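Thin, isoform D (Drosophila melanogaster, PDB 6XG7) is an NHL-repeat protein linked to muscle that probably acts in ubiquitin transfer, its beta-propeller region probably binding other proteins. Local coordinates at residues Gln132-Ala135 with Phe139-Pro142. Numbering follows the deposited sequence.
Sequences QGTA and FNYP
Two torsions bring Gln132 and Asn140 together: Gln132 sends CG opposite its own backbone N (chi1 -172°) and then bends at chi2, while Asn140 swings CG to the side remote from its carbonyl carbon (chi1 -84°). The two amides, their planes 36° apart, meet through one nearly straight hydrogen bond, Gln132 NE2 to Asn140 OD1 at 2.8 Å. The donor lies in the carbonyl plane on a lone pair of OD1, and OD1 in turn sits close to the amide plane of Gln132. Beside this link the backbones of Gln132 and Phe139 form a single bridge, in which Gly133 N donates to Phe139 O at 2.9 Å from well above the carbonyl plane; Gln132 CA adds a CA-H...O contact to the same oxygen at 3.2 Å. At the other end of the Asn140 amide, ND2 has Thr134 CG2 3.7 Å away and donates to Asn160 OD1; both ends of the amide are thus gripped and its rotation is fixed. Asn160 ND2 in turn binds Gly133 O. An alanine at Asn140 would leave Gln132 NE2 and Asn160 OD1 without this partner and is likely to let the Gln132 side chain swing loose. The buried Phe139 side chain points away from 132-135 and touches Val155 and Ile116, with Pro142 CB above one ring face, offset toward the rim. The example illustrates how side-chain amides and a backbone bridge close up a loop between successive blades of a beta-propeller, here from strand 125-129 to strand 142-147 in the NHL repeat region.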
# COMPACT_ATOMS: atom_id res chain seq x y z
N GLN A 132 0.05 -9.07 -19.05
CA GLN A 132 -1.39 -8.89 -18.95
C GLN A 132 -2.14 -10.19 -19.25
O GLN A 132 -1.87 -10.86 -20.25
CB GLN A 132 -1.84 -7.77 -19.89
CG GLN A 132 -3.29 -7.39 -19.71
CD GLN A 132 -4.19 -8.12 -20.67
OE1 GLN A 132 -3.86 -8.25 -21.85
NE2 GLN A 132 -5.33 -8.59 -20.19
N GLY A 133 -3.08 -10.54 -18.38
CA GLY A 133 -3.91 -11.71 -18.60
C GLY A 133 -4.45 -12.28 -17.31
O GLY A 133 -4.40 -11.64 -16.25
N THR A 134 -5.02 -13.49 -17.43
CA THR A 134 -5.69 -14.16 -16.33
C THR A 134 -5.02 -15.46 -15.92
O THR A 134 -5.40 -16.03 -14.89
CB THR A 134 -7.16 -14.47 -16.67
OG1 THR A 134 -7.21 -15.22 -17.88
CG2 THR A 134 -7.98 -13.17 -16.82
N ALA A 135 -4.06 -15.98 -16.70
CA ALA A 135 -3.32 -17.16 -16.29
C ALA A 135 -2.58 -16.89 -14.97
O ALA A 135 -2.38 -15.74 -14.56
CB ALA A 135 -2.33 -17.56 -17.38
N PHE A 139 -1.45 -10.69 -14.83
CA PHE A 139 -2.20 -9.70 -14.07
C PHE A 139 -3.15 -8.90 -14.95
O PHE A 139 -2.92 -8.69 -16.15
CB PHE A 139 -1.27 -8.68 -13.40
CG PHE A 139 -0.20 -9.28 -12.54
CD1 PHE A 139 -0.50 -9.76 -11.29
CD2 PHE A 139 1.11 -9.36 -12.97
CE1 PHE A 139 0.47 -10.30 -10.46
CE2 PHE A 139 2.09 -9.90 -12.16
CZ PHE A 139 1.76 -10.38 -10.90
N ASN A 140 -4.18 -8.38 -14.31
CA ASN A 140 -4.97 -7.29 -14.89
C ASN A 140 -4.95 -6.17 -13.85
O ASN A 140 -5.80 -6.13 -12.96
CB ASN A 140 -6.39 -7.71 -15.25
CG ASN A 140 -6.46 -8.37 -16.61
OD1 ASN A 140 -6.04 -7.80 -17.61
ND2 ASN A 140 -7.04 -9.56 -16.65
N TYR A 141 -3.98 -5.28 -14.00
CA TYR A 141 -3.78 -4.09 -13.18
C TYR A 141 -3.30 -4.47 -11.79
O TYR A 141 -4.04 -4.34 -10.80
CB TYR A 141 -5.03 -3.20 -13.11
CG TYR A 141 -5.57 -2.87 -14.47
CD1 TYR A 141 -5.01 -1.87 -15.27
CD2 TYR A 141 -6.63 -3.59 -14.99
CE1 TYR A 141 -5.50 -1.59 -16.54
CE2 TYR A 141 -7.12 -3.34 -16.26
CZ TYR A 141 -6.56 -2.34 -17.02
OH TYR A 141 -7.09 -2.13 -18.27
N PRO A 142 -2.06 -4.94 -11.67
CA PRO A 142 -1.51 -5.14 -10.32
C PRO A 142 -1.42 -3.81 -9.62
O PRO A 142 -1.01 -2.80 -10.20
CB PRO A 142 -0.13 -5.73 -10.60
CG PRO A 142 0.27 -5.14 -11.91
CD PRO A 142 -1.02 -5.02 -12.70